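Local structure of FOKI restriction endonuclease (Planomicrobium okeanokoites, 2FOK) at residues L184-E189 with K349-T354; V291-L296 with V306-A311; I313-I318 with F374-R379. The protein cleaves DNA as a type IIS restriction endonuclease, joining a recognition region of helix-turn-helix-related domains to a separate nuclease domain that probably relies on metal ions. One frame throughout, in Å; residues are numbered along the deposited sequence.

Contact 1 of 3, residues L184-E189 with K349-T354; sequences LGFSGE and KGLINT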
ATOM      1  N   LEU A 184      -4.121   5.450  -5.203  1.00 24.08           N
ATOM      2  CA  LEU A 184      -4.381   5.834  -3.822  1.00 20.45           C
ATOM      3  C   LEU A 184      -3.098   5.890  -2.989  1.00 21.67           C
ATOM      4  O   LEU A 184      -2.304   4.941  -2.977  1.00 21.71           O
ATOM      5  CB  LEU A 184      -5.366   4.838  -3.207  1.00 22.72           C
ATOM      6  CG  LEU A 184      -5.759   4.981  -1.734  1.00 24.30           C
ATOM      7  CD1 LEU A 184      -6.202   6.405  -1.462  1.00 24.61           C
ATOM      8  CD2 LEU A 184      -6.885   4.001  -1.416  1.00 22.98           C
ATOM      9  N   GLY A 185      -2.897   7.007  -2.296  1.00 21.58           N
ATOM     10  CA  GLY A 185      -1.707   7.163  -1.480  1.00 23.48           C
ATOM     11  C   GLY A 185      -0.445   7.423  -2.288  1.00 24.24           C
ATOM     12  O   GLY A 185      -0.492   7.974  -3.393  1.00 24.55           O
ATOM     13  N   PHE A 186       0.695   7.035  -1.724  1.00 23.07           N
ATOM     14  CA  PHE A 186       1.977   7.213  -2.387  1.00 23.36           C
ATOM     15  C   PHE A 186       2.291   5.922  -3.126  1.00 25.48           C
ATOM     16  O   PHE A 186       3.197   5.175  -2.760  1.00 27.06           O
ATOM     17  CB  PHE A 186       3.040   7.558  -1.339  1.00 24.21           C
ATOM     18  CG  PHE A 186       2.812   8.894  -0.683  1.00 19.89           C
ATOM     19  CD1 PHE A 186       3.283  10.060  -1.273  1.00 22.85           C
ATOM     20  CD2 PHE A 186       2.048   8.995   0.476  1.00 19.74           C
ATOM     21  CE1 PHE A 186       2.989  11.323  -0.720  1.00 20.77           C
ATOM     22  CE2 PHE A 186       1.751  10.245   1.033  1.00 22.32           C
ATOM     23  CZ  PHE A 186       2.224  11.410   0.426  1.00 18.40           C
ATOM     24  N   SER A 187       1.509   5.697  -4.183  1.00 25.58           N
ATOM     25  CA  SER A 187       1.560   4.514  -5.043  1.00 26.14           C
ATOM     26  C   SER A 187       2.898   3.888  -5.409  1.00 26.33           C
ATOM     27  O   SER A 187       3.844   4.570  -5.798  1.00 32.15           O
ATOM     28  CB  SER A 187       0.793   4.788  -6.342  1.00 24.79           C
ATOM     29  OG  SER A 187      -0.381   5.530  -6.086  1.00 26.64           O
ATOM     30  N   GLY A 188       2.949   2.567  -5.280  1.00 24.84           N
ATOM     31  CA  GLY A 188       4.136   1.826  -5.634  1.00 22.39           C
ATOM     32  C   GLY A 188       5.098   1.515  -4.518  1.00 22.83           C
ATOM     33  O   GLY A 188       5.685   0.436  -4.493  1.00 22.50           O
ATOM     34  N   GLU A 189       5.280   2.454  -3.599  1.00 23.48           N
ATOM     35  CA  GLU A 189       6.212   2.236  -2.507  1.00 21.68           C
ATOM     36  C   GLU A 189       5.599   1.311  -1.480  1.00 21.91           C
ATOM     37  O   GLU A 189       4.392   1.059  -1.515  1.00 23.06           O
ATOM     38  CB  GLU A 189       6.600   3.570  -1.868  1.00 23.86           C
ATOM     39  CG  GLU A 189       5.484   4.273  -1.136  1.00 18.34           C
ATOM     40  CD  GLU A 189       5.884   5.652  -0.689  1.00 22.53           C
ATOM     41  OE1 GLU A 189       6.593   6.345  -1.467  1.00 20.53           O
ATOM     42  OE2 GLU A 189       5.494   6.041   0.438  1.00 19.79           O
ATOM     43  N   LYS A 349       2.928  13.665  -6.874  1.00 24.82           N
ATOM     44  CA  LYS A 349       1.917  12.764  -7.414  1.00 19.93           C
ATOM     45  C   LYS A 349       1.268  12.018  -6.265  1.00 23.12           C
ATOM     46  O   LYS A 349       0.102  11.622  -6.344  1.00 26.41           O
ATOM     47  CB  LYS A 349       2.551  11.760  -8.372  1.00 23.06           C
ATOM     48  CG  LYS A 349       1.624  10.617  -8.741  1.00 29.99           C
ATOM     49  CD  LYS A 349       1.936  10.065 -10.108  1.00 30.54           C
ATOM     50  CE  LYS A 349       3.189   9.223 -10.082  1.00 34.74           C
ATOM     51  NZ  LYS A 349       3.406   8.554  -8.773  1.00 35.35           N
ATOM     52  N   GLY A 350       2.037  11.823  -5.197  1.00 25.20           N
ATOM     53  CA  GLY A 350       1.530  11.136  -4.022  1.00 21.87           C
ATOM     54  C   GLY A 350       0.586  12.043  -3.256  1.00 25.81           C
ATOM     55  O   GLY A 350      -0.426  11.581  -2.733  1.00 21.27           O
ATOM     56  N   LEU A 351       0.913  13.335  -3.180  1.00 25.07           N
ATOM     57  CA  LEU A 351       0.049  14.280  -2.476  1.00 24.84           C
ATOM     58  C   LEU A 351      -1.297  14.298  -3.194  1.00 25.60           C
ATOM     59  O   LEU A 351      -2.360  14.193  -2.577  1.00 23.80           O
ATOM     60  CB  LEU A 351       0.679  15.674  -2.472  1.00 22.84           C
ATOM     61  CG  LEU A 351       1.874  15.803  -1.521  1.00 23.69           C
ATOM     62  CD1 LEU A 351       2.559  17.135  -1.717  1.00 25.50           C
ATOM     63  CD2 LEU A 351       1.394  15.661  -0.081  1.00 24.01           C
ATOM     64  N   ILE A 352      -1.233  14.411  -4.515  1.00 25.89           N
ATOM     65  CA  ILE A 352      -2.417  14.412  -5.353  1.00 22.65           C
ATOM     66  C   ILE A 352      -3.164  13.091  -5.127  1.00 22.23           C
ATOM     67  O   ILE A 352      -4.377  13.080  -4.918  1.00 18.72           O
ATOM     68  CB  ILE A 352      -2.007  14.562  -6.852  1.00 21.78           C
ATOM     69  CG1 ILE A 352      -1.389  15.953  -7.074  1.00 20.80           C
ATOM     70  CG2 ILE A 352      -3.212  14.343  -7.773  1.00 20.48           C
ATOM     71  CD1 ILE A 352      -0.858  16.195  -8.484  1.00 13.26           C
ATOM     72  N   ASN A 353      -2.417  11.989  -5.136  1.00 19.61           N
ATOM     73  CA  ASN A 353      -2.981  10.654  -4.956  1.00 21.78           C
ATOM     74  C   ASN A 353      -3.583  10.353  -3.576  1.00 25.06           C
ATOM     75  O   ASN A 353      -4.168   9.282  -3.361  1.00 25.26           O
ATOM     76  CB  ASN A 353      -1.918   9.601  -5.284  1.00 21.52           C
ATOM     77  CG  ASN A 353      -1.876   9.250  -6.765  1.00 24.30           C
ATOM     78  OD1 ASN A 353      -2.585   9.837  -7.586  1.00 23.50           O
ATOM     79  ND2 ASN A 353      -1.042   8.279  -7.111  1.00 19.85           N
ATOM     80  N   THR A 354      -3.450  11.275  -2.631  1.00 25.21           N
ATOM     81  CA  THR A 354      -4.028  11.027  -1.319  1.00 25.43           C
ATOM     82  C   THR A 354      -5.227  11.929  -1.015  1.00 24.44           C
ATOM     83  O   THR A 354      -5.826  11.826   0.053  1.00 24.25           O
ATOM     84  CB  THR A 354      -2.946  11.112  -0.195  1.00 27.06           C
ATOM     85  OG1 THR A 354      -3.566  11.391   1.069  1.00 29.01           O
ATOM     86  CG2 THR A 354      -1.934  12.159  -0.508  1.00 29.04           C
TER
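Phe186 sets its CG opposite its own carbonyl carbon (chi1 -66°), and this swings the ring onto Gly350, with CD1 3.4 Å from Gly350 CA. Gly350 has no side chain, which allows the ring this close approach; Gly350 O lies above one ring face, near its rim. At the far end of the ring CZ comes 4.4 Å from Leu351 CD2. Beside the ring the backbones are joined directly: Gly185 N donates to Asn353 O at 2.8 Å. Asn353 ND2 adds a weak, bent bond to Ser187 OG (3.0 Å, 125° at the hydrogen), and this hydroxyl also bonds Lys182 O, giving it two partners. From Phe186 to Glu189 the chain makes a type II turn. The contact brings the loop between helices 177-181 and 197-205, in recognition subdomain 2, against helix 341-352 of the D3 domain and the residues that follow it. Helix 303-319 closes in with Arg310 on Phe186 and Leu314 on Leu351, while helix 160-169 meets Leu184 through Ile165 and Thr354 through Pro160 and Pro161.

Contact 2 of 3, residues V291-L296 with V306-A311; sequences VYWEML and VRTRRA
Leu296 and Arg307 bring the irregular loop and the helix closest, their CA atoms 5.2 Å apart. Trp293 has its CG anti to the backbone N (chi1 -175°), which sends the indole out along the helix flank. Arg307 CB sits over its five-membered ring in a CH-pi contact, 3.7 Å from the centroid, and the rest of the arginine crosses the indole at about a right angle. Glu294 O lies over one face of the Arg307 guanidinium without a hydrogen bond. At the indole's edge, Trp293 NE1 donates to Thr308 OG1 over 3.2 Å, nearly in the ring plane; that hydroxyl is also tied to Glu304 O, one turn back. Ala311 CB touches the same edge at Trp293 CD1, and is packed by Leu296 CD1 at 3.8 Å. With an alanine at Trp293, a gap would probably open over Arg307 CB and beside Ala311, leaving Thr308 OG1 without its indole donor. Leu296 O is gripped by Arg310 NH1 at 2.9 Å, in the plane of both the carbonyl and the guanidinium. Arg310 also forms salt bridges with Asp347 and Glu189, while Arg307 bonds Ala297 O, Arg6 O and Thr7 OG1. Arg310 thus answers two carboxylates and a carbonyl, and its charge is probably offset by those acids, although Asp347 also pairs with Arg309; buried Arg307 relies on carbonyls and a hydroxyl.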
ATOM      1  N   VAL A 291      -4.312  17.192   7.428  1.00 20.87           N
ATOM      2  CA  VAL A 291      -3.133  16.472   6.940  1.00 20.57           C
ATOM      3  C   VAL A 291      -2.096  16.500   8.050  1.00 22.61           C
ATOM      4  O   VAL A 291      -1.864  17.540   8.658  1.00 27.29           O
ATOM      5  CB  VAL A 291      -2.508  17.155   5.687  1.00 22.94           C
ATOM      6  CG1 VAL A 291      -1.173  16.498   5.341  1.00 16.55           C
ATOM      7  CG2 VAL A 291      -3.473  17.078   4.498  1.00 14.02           C
ATOM      8  N   TYR A 292      -1.475  15.363   8.319  1.00 22.60           N
ATOM      9  CA  TYR A 292      -0.473  15.296   9.367  1.00 23.86           C
ATOM     10  C   TYR A 292       0.761  14.564   8.864  1.00 24.15           C
ATOM     11  O   TYR A 292       0.670  13.639   8.066  1.00 23.72           O
ATOM     12  CB  TYR A 292      -1.035  14.590  10.615  1.00 22.47           C
ATOM     13  CG  TYR A 292      -2.306  13.817  10.346  1.00 21.50           C
ATOM     14  CD1 TYR A 292      -3.549  14.454  10.367  1.00 16.60           C
ATOM     15  CD2 TYR A 292      -2.259  12.473   9.963  1.00 20.33           C
ATOM     16  CE1 TYR A 292      -4.711  13.778  10.004  1.00 13.73           C
ATOM     17  CE2 TYR A 292      -3.419  11.788   9.596  1.00 17.06           C
ATOM     18  CZ  TYR A 292      -4.639  12.446   9.615  1.00 16.64           C
ATOM     19  OH  TYR A 292      -5.787  11.778   9.236  1.00 20.91           O
ATOM     20  N   TRP A 293       1.913  15.024   9.342  1.00 25.00           N
ATOM     21  CA  TRP A 293       3.227  14.487   9.031  1.00 22.78           C
ATOM     22  C   TRP A 293       3.260  12.958   9.053  1.00 22.74           C
ATOM     23  O   TRP A 293       3.964  12.337   8.259  1.00 24.06           O
ATOM     24  CB  TRP A 293       4.207  15.047  10.062  1.00 21.98           C
ATOM     25  CG  TRP A 293       5.642  14.711   9.858  1.00 21.74           C
ATOM     26  CD1 TRP A 293       6.510  15.308   8.987  1.00 20.83           C
ATOM     27  CD2 TRP A 293       6.404  13.759  10.597  1.00 18.56           C
ATOM     28  NE1 TRP A 293       7.768  14.791   9.145  1.00 17.95           N
ATOM     29  CE2 TRP A 293       7.734  13.837  10.129  1.00 20.08           C
ATOM     30  CE3 TRP A 293       6.094  12.845  11.618  1.00 23.03           C
ATOM     31  CZ2 TRP A 293       8.759  13.035  10.643  1.00 19.54           C
ATOM     32  CZ3 TRP A 293       7.115  12.045  12.135  1.00 22.79           C
ATOM     33  CH2 TRP A 293       8.433  12.148  11.644  1.00 25.19           C
ATOM     34  N   GLU A 294       2.495  12.363   9.963  1.00 24.57           N
ATOM     35  CA  GLU A 294       2.449  10.904  10.118  1.00 21.44           C
ATOM     36  C   GLU A 294       1.674  10.167   9.041  1.00 20.74           C
ATOM     37  O   GLU A 294       1.603   8.944   9.063  1.00 26.16           O
ATOM     38  CB  GLU A 294       1.851  10.532  11.475  1.00 17.55           C
ATOM     39  CG  GLU A 294       2.776  10.727  12.646  1.00 20.99           C
ATOM     40  CD  GLU A 294       2.659  12.111  13.249  1.00 24.78           C
ATOM     41  OE1 GLU A 294       2.076  13.009  12.599  1.00 18.94           O
ATOM     42  OE2 GLU A 294       3.155  12.303  14.379  1.00 27.32           O
ATOM     43  N   MET A 295       1.079  10.892   8.104  1.00 20.44           N
ATOM     44  CA  MET A 295       0.310  10.233   7.061  1.00 20.57           C
ATOM     45  C   MET A 295       1.009  10.262   5.708  1.00 22.14           C
ATOM     46  O   MET A 295       0.575   9.598   4.764  1.00 24.19           O
ATOM     47  CB  MET A 295      -1.086  10.869   6.945  1.00 19.86           C
ATOM     48  CG  MET A 295      -1.158  12.199   6.192  1.00 20.81           C
ATOM     49  SD  MET A 295      -2.847  12.545   5.584  1.00 25.20           S
ATOM     50  CE  MET A 295      -2.538  12.848   3.853  1.00 25.81           C
ATOM     51  N   LEU A 296       2.109  11.003   5.632  1.00 21.80           N
ATOM     52  CA  LEU A 296       2.851  11.157   4.387  1.00 20.33           C
ATOM     53  C   LEU A 296       3.808  10.008   4.058  1.00 22.11           C
ATOM     54  O   LEU A 296       4.548  10.081   3.087  1.00 22.54           O
ATOM     55  CB  LEU A 296       3.605  12.500   4.407  1.00 16.95           C
ATOM     56  CG  LEU A 296       2.793  13.711   4.911  1.00 20.04           C
ATOM     57  CD1 LEU A 296       3.649  14.978   4.909  1.00 19.45           C
ATOM     58  CD2 LEU A 296       1.581  13.915   4.023  1.00 20.78           C
ATOM     59  N   VAL A 306      11.644  11.132   4.779  1.00 28.29           N
ATOM     60  CA  VAL A 306      10.697  11.279   3.677  1.00 26.74           C
ATOM     61  C   VAL A 306       9.449  12.061   4.090  1.00 26.62           C
ATOM     62  O   VAL A 306       8.981  12.930   3.351  1.00 29.04           O
ATOM     63  CB  VAL A 306      10.304   9.886   3.101  1.00 20.26           C
ATOM     64  CG1 VAL A 306       9.512  10.038   1.802  1.00 19.82           C
ATOM     65  CG2 VAL A 306      11.557   9.085   2.828  1.00 13.45           C
ATOM     66  N   ARG A 307       8.913  11.757   5.267  1.00 27.50           N
ATOM     67  CA  ARG A 307       7.730  12.459   5.763  1.00 24.73           C
ATOM     68  C   ARG A 307       7.983  13.975   5.819  1.00 25.33           C
ATOM     69  O   ARG A 307       7.112  14.775   5.480  1.00 25.65           O
ATOM     70  CB  ARG A 307       7.360  11.949   7.159  1.00 22.97           C
ATOM     71  CG  ARG A 307       6.328  10.816   7.189  1.00 17.52           C
ATOM     72  CD  ARG A 307       6.391  10.064   8.522  1.00 15.59           C
ATOM     73  NE  ARG A 307       5.586   8.845   8.519  1.00 15.77           N
ATOM     74  CZ  ARG A 307       5.230   8.166   9.610  1.00 18.53           C
ATOM     75  NH1 ARG A 307       5.607   8.581  10.813  1.00 11.11           N
ATOM     76  NH2 ARG A 307       4.478   7.076   9.495  1.00 15.64           N
ATOM     77  N   THR A 308       9.174  14.367   6.254  1.00 26.27           N
ATOM     78  CA  THR A 308       9.514  15.778   6.340  1.00 27.34           C
ATOM     79  C   THR A 308       9.584  16.405   4.949  1.00 27.50           C
ATOM     80  O   THR A 308       8.990  17.460   4.700  1.00 28.01           O
ATOM     81  CB  THR A 308      10.859  15.981   7.059  1.00 29.28           C
ATOM     82  OG1 THR A 308      10.861  15.235   8.281  1.00 32.80           O
ATOM     83  CG2 THR A 308      11.079  17.449   7.380  1.00 24.78           C
ATOM     84  N   ARG A 309      10.302  15.746   4.048  1.00 26.83           N
ATOM     85  CA  ARG A 309      10.455  16.220   2.674  1.00 26.04           C
ATOM     86  C   ARG A 309       9.096  16.486   2.019  1.00 25.34           C
ATOM     87  O   ARG A 309       8.887  17.529   1.403  1.00 20.54           O
ATOM     88  CB  ARG A 309      11.242  15.187   1.864  1.00 25.99           C
ATOM     89  CG  ARG A 309      11.861  15.709   0.578  1.00 23.34           C
ATOM     90  CD  ARG A 309      11.686  14.672  -0.523  1.00 28.89           C
ATOM     91  NE  ARG A 309      12.751  13.674  -0.526  1.00 29.78           N
ATOM     92  CZ  ARG A 309      12.582  12.360  -0.676  1.00 23.21           C
ATOM     93  NH1 ARG A 309      11.373  11.838  -0.841  1.00 19.97           N
ATOM     94  NH2 ARG A 309      13.645  11.566  -0.674  1.00 22.66           N
ATOM     95  N   ARG A 310       8.170  15.540   2.140  1.00 24.03           N
ATOM     96  CA  ARG A 310       6.847  15.736   1.564  1.00 24.46           C
ATOM     97  C   ARG A 310       6.085  16.823   2.327  1.00 23.27           C
ATOM     98  O   ARG A 310       5.292  17.545   1.741  1.00 25.47           O
ATOM     99  CB  ARG A 310       6.070  14.420   1.569  1.00 20.66           C
ATOM    100  CG  ARG A 310       6.503  13.484   0.444  1.00 23.65           C
ATOM    101  CD  ARG A 310       6.053  12.039   0.665  1.00 25.91           C
ATOM    102  NE  ARG A 310       6.614  11.162  -0.357  1.00 24.32           N
ATOM    103  CZ  ARG A 310       6.660   9.839  -0.276  1.00 25.13           C
ATOM    104  NH1 ARG A 310       6.174   9.216   0.785  1.00 27.00           N
ATOM    105  NH2 ARG A 310       7.229   9.135  -1.245  1.00 28.55           N
ATOM    106  N   ALA A 311       6.345  16.949   3.627  1.00 24.25           N
ATOM    107  CA  ALA A 311       5.674  17.957   4.454  1.00 24.96           C
ATOM    108  C   ALA A 311       6.077  19.362   4.027  1.00 25.70           C
ATOM    109  O   ALA A 311       5.237  20.258   3.906  1.00 25.03           O
ATOM    110  CB  ALA A 311       6.021  17.747   5.924  1.00 28.19           C
TER

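Contact 3 of 3, residues I313-I318 with F374-R379; sequences ILEILI and FVIPNR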
ATOM      1  N   ILE A 313       7.209  20.217   1.113  1.00 23.06           N
ATOM      2  CA  ILE A 313       6.776  20.555  -0.232  1.00 24.29           C
ATOM      3  C   ILE A 313       5.330  21.037  -0.157  1.00 26.06           C
ATOM      4  O   ILE A 313       4.927  21.945  -0.878  1.00 30.19           O
ATOM      5  CB  ILE A 313       6.863  19.360  -1.212  1.00 21.19           C
ATOM      6  CG1 ILE A 313       8.297  18.830  -1.299  1.00 25.90           C
ATOM      7  CG2 ILE A 313       6.455  19.816  -2.592  1.00 16.68           C
ATOM      8  CD1 ILE A 313       8.393  17.394  -1.841  1.00 21.26           C
ATOM      9  N   LEU A 314       4.545  20.418   0.714  1.00 28.12           N
ATOM     10  CA  LEU A 314       3.155  20.816   0.895  1.00 26.50           C
ATOM     11  C   LEU A 314       3.134  22.292   1.313  1.00 28.64           C
ATOM     12  O   LEU A 314       2.387  23.095   0.757  1.00 25.55           O
ATOM     13  CB  LEU A 314       2.505  19.978   2.002  1.00 24.67           C
ATOM     14  CG  LEU A 314       1.151  19.296   1.774  1.00 25.24           C
ATOM     15  CD1 LEU A 314       0.606  18.811   3.108  1.00 23.80           C
ATOM     16  CD2 LEU A 314       0.175  20.237   1.105  1.00 23.01           C
ATOM     17  N   GLU A 315       3.967  22.630   2.294  1.00 30.29           N
ATOM     18  CA  GLU A 315       4.060  23.985   2.829  1.00 32.31           C
ATOM     19  C   GLU A 315       4.371  25.025   1.776  1.00 34.25           C
ATOM     20  O   GLU A 315       3.742  26.087   1.736  1.00 37.51           O
ATOM     21  CB  GLU A 315       5.139  24.055   3.899  1.00 35.67           C
ATOM     22  CG  GLU A 315       4.708  23.546   5.255  1.00 42.03           C
ATOM     23  CD  GLU A 315       5.735  23.858   6.319  1.00 43.75           C
ATOM     24  OE1 GLU A 315       6.723  24.550   5.989  1.00 45.72           O
ATOM     25  OE2 GLU A 315       5.554  23.414   7.473  1.00 44.20           O
ATOM     26  N   ILE A 316       5.356  24.726   0.934  1.00 31.99           N
ATOM     27  CA  ILE A 316       5.766  25.646  -0.114  1.00 28.88           C
ATOM     28  C   ILE A 316       4.595  25.921  -1.029  1.00 28.62           C
ATOM     29  O   ILE A 316       4.297  27.073  -1.340  1.00 33.18           O
ATOM     30  CB  ILE A 316       6.951  25.076  -0.920  1.00 31.13           C
ATOM     31  CG1 ILE A 316       8.161  24.888   0.004  1.00 33.23           C
ATOM     32  CG2 ILE A 316       7.326  26.022  -2.032  1.00 31.11           C
ATOM     33  CD1 ILE A 316       9.373  24.227  -0.657  1.00 35.36           C
ATOM     34  N   LEU A 317       3.914  24.863  -1.444  1.00 31.09           N
ATOM     35  CA  LEU A 317       2.760  25.003  -2.328  1.00 31.16           C
ATOM     36  C   LEU A 317       1.692  25.829  -1.641  1.00 30.99           C
ATOM     37  O   LEU A 317       1.022  26.649  -2.269  1.00 32.00           O
ATOM     38  CB  LEU A 317       2.191  23.629  -2.687  1.00 28.06           C
ATOM     39  CG  LEU A 317       3.029  22.901  -3.731  1.00 31.09           C
ATOM     40  CD1 LEU A 317       2.839  21.405  -3.602  1.00 31.90           C
ATOM     41  CD2 LEU A 317       2.624  23.396  -5.117  1.00 32.43           C
ATOM     42  N   ILE A 318       1.545  25.619  -0.341  1.00 29.42           N
ATOM     43  CA  ILE A 318       0.546  26.350   0.418  1.00 29.44           C
ATOM     44  C   ILE A 318       0.784  27.857   0.428  1.00 28.72           C
ATOM     45  O   ILE A 318      -0.031  28.618  -0.088  1.00 26.15           O
ATOM     46  CB  ILE A 318       0.456  25.815   1.866  1.00 24.74           C
ATOM     47  CG1 ILE A 318      -0.186  24.425   1.838  1.00 23.93           C
ATOM     48  CG2 ILE A 318      -0.393  26.753   2.728  1.00 28.76           C
ATOM     49  CD1 ILE A 318      -0.742  23.942   3.154  1.00 24.45           C
ATOM     50  N   PHE A 374      -0.675  21.825  10.171  1.00 38.15           N
ATOM     51  CA  PHE A 374      -0.155  20.598  10.768  1.00 37.19           C
ATOM     52  C   PHE A 374       1.277  20.864  11.217  1.00 35.36           C
ATOM     53  O   PHE A 374       1.969  21.694  10.635  1.00 37.34           O
ATOM     54  CB  PHE A 374      -0.163  19.457   9.752  1.00 38.33           C
ATOM     55  CG  PHE A 374       0.590  19.761   8.490  1.00 39.76           C
ATOM     56  CD1 PHE A 374       0.035  20.580   7.511  1.00 39.79           C
ATOM     57  CD2 PHE A 374       1.847  19.209   8.269  1.00 41.53           C
ATOM     58  CE1 PHE A 374       0.722  20.845   6.326  1.00 38.49           C
ATOM     59  CE2 PHE A 374       2.540  19.467   7.091  1.00 44.42           C
ATOM     60  CZ  PHE A 374       1.977  20.288   6.114  1.00 41.89           C
ATOM     61  N   VAL A 375       1.729  20.162  12.244  1.00 32.40           N
ATOM     62  CA  VAL A 375       3.080  20.376  12.733  1.00 31.71           C
ATOM     63  C   VAL A 375       4.100  19.350  12.260  1.00 33.12           C
ATOM     64  O   VAL A 375       3.828  18.150  12.232  1.00 35.32           O
ATOM     65  CB  VAL A 375       3.108  20.403  14.276  1.00 33.14           C
ATOM     66  CG1 VAL A 375       2.977  18.994  14.833  1.00 29.21           C
ATOM     67  CG2 VAL A 375       4.393  21.048  14.752  1.00 36.18           C
ATOM     68  N   ILE A 376       5.271  19.837  11.858  1.00 33.42           N
ATOM     69  CA  ILE A 376       6.367  18.965  11.452  1.00 30.90           C
ATOM     70  C   ILE A 376       7.132  18.878  12.764  1.00 31.39           C
ATOM     71  O   ILE A 376       7.734  19.861  13.198  1.00 31.48           O
ATOM     72  CB  ILE A 376       7.296  19.613  10.394  1.00 29.82           C
ATOM     73  CG1 ILE A 376       6.556  19.817   9.074  1.00 30.53           C
ATOM     74  CG2 ILE A 376       8.489  18.717  10.145  1.00 30.75           C
ATOM     75  CD1 ILE A 376       7.456  20.283   7.937  1.00 21.61           C
ATOM     76  N   PRO A 377       7.113  17.709  13.418  1.00 31.00           N
ATOM     77  CA  PRO A 377       7.805  17.507  14.698  1.00 31.70           C
ATOM     78  C   PRO A 377       9.331  17.514  14.611  1.00 34.16           C
ATOM     79  O   PRO A 377       9.907  17.124  13.599  1.00 31.76           O
ATOM     80  CB  PRO A 377       7.266  16.164  15.180  1.00 30.47           C
ATOM     81  CG  PRO A 377       6.950  15.434  13.910  1.00 32.64           C
ATOM     82  CD  PRO A 377       6.431  16.487  12.962  1.00 30.40           C
ATOM     83  N   ASN A 378       9.981  17.940  15.690  1.00 33.72           N
ATOM     84  CA  ASN A 378      11.436  17.995  15.725  1.00 36.11           C
ATOM     85  C   ASN A 378      11.943  18.739  14.500  1.00 37.03           C
ATOM     86  O   ASN A 378      12.563  18.149  13.618  1.00 36.05           O
ATOM     87  CB  ASN A 378      12.039  16.581  15.749  1.00 36.84           C
ATOM     88  CG  ASN A 378      11.200  15.598  16.541  1.00 38.49           C
ATOM     89  OD1 ASN A 378      10.295  15.986  17.275  1.00 44.49           O
ATOM     90  ND2 ASN A 378      11.497  14.314  16.396  1.00 37.94           N
ATOM     91  N   ARG A 379      11.671  20.040  14.452  1.00 39.90           N
ATOM     92  CA  ARG A 379      12.095  20.875  13.342  1.00 39.71           C
ATOM     93  C   ARG A 379      12.641  22.212  13.838  1.00 42.28           C
ATOM     94  O   ARG A 379      13.760  22.199  14.399  1.00 41.89           O
ATOM     95  CB  ARG A 379      10.916  21.102  12.387  1.00 42.38           C
ATOM     96  CG  ARG A 379       9.941  22.191  12.809  1.00 39.47           C
ATOM     97  CD  ARG A 379       9.972  23.343  11.810  1.00 46.67           C
ATOM     98  NE  ARG A 379       8.754  23.421  11.008  1.00 47.00           N
ATOM     99  CZ  ARG A 379       8.699  23.900   9.769  1.00 47.59           C
ATOM    100  NH1 ARG A 379       9.797  24.349   9.174  1.00 53.46           N
ATOM    101  NH2 ARG A 379       7.544  23.924   9.122  1.00 47.48           N
TER
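Helix 303-319 of the D3 domain, which belongs to the helix-turn-helix clan, is met along one flank by Phe374, Ile376 and Arg379 of the linking loop between strand 364-367 and helix 389-398. Even the nearest backbones stand well apart, with Glu315 CA and Phe374 CA 9.6 Å from each other, and side chains bridge the interval. Phe374 takes the crowded position, CG between its backbone N and carbonyl carbon (chi1 56°), and reaches in with the far end of its ring: CZ lies 3.6 Å from Leu314 CD1, the methyl meeting the ring obliquely. Ile376 runs in beside it toward Ala311 and Thr308 of the same helix, its CD1 3.7 Å from Glu315 OE2. Glu315, extended beyond CG, and Arg379 reach toward each other from their two backbones. Arg379 NH2 forms a salt bridge with Glu315 OE2 at 2.6 Å and a weak hydrogen bond to Glu315 OE1 at 3.3 Å. The two flat groups are nearly coplanar, 20° apart, and NH2 alone reaches both oxygens. Arg379 is exposed and the next five residues are not modelled, so this end of the loop is probably mobile. The more enclosed part is apolar: Phe374 and Ile376 cover the aliphatic flank of the helix, and the charges meet at its outer margin.

In the fold
Contacts 2 and 3 both use helix 303-319, on successive turns with their centres about 8 Å apart, and contact 1 touches that helix through Phe186 and Leu351. Contacts 1 and 2 are buried and meet directly, through a salt bridge from Glu189 to Arg310. Contact 3 lies farther out, with its centre about 23 Å from that of the chain, and joins contact 2 where Ile376 touches Ala311 and Pro377 touches Trp293. The chemistry shifts accordingly: backbone hydrogen bonding and glycine-to-ring packing in contact 1, arginines and an indole in contact 2, and apolar side chains edged by an ion pair at the surface-exposed Arg379 in contact 3.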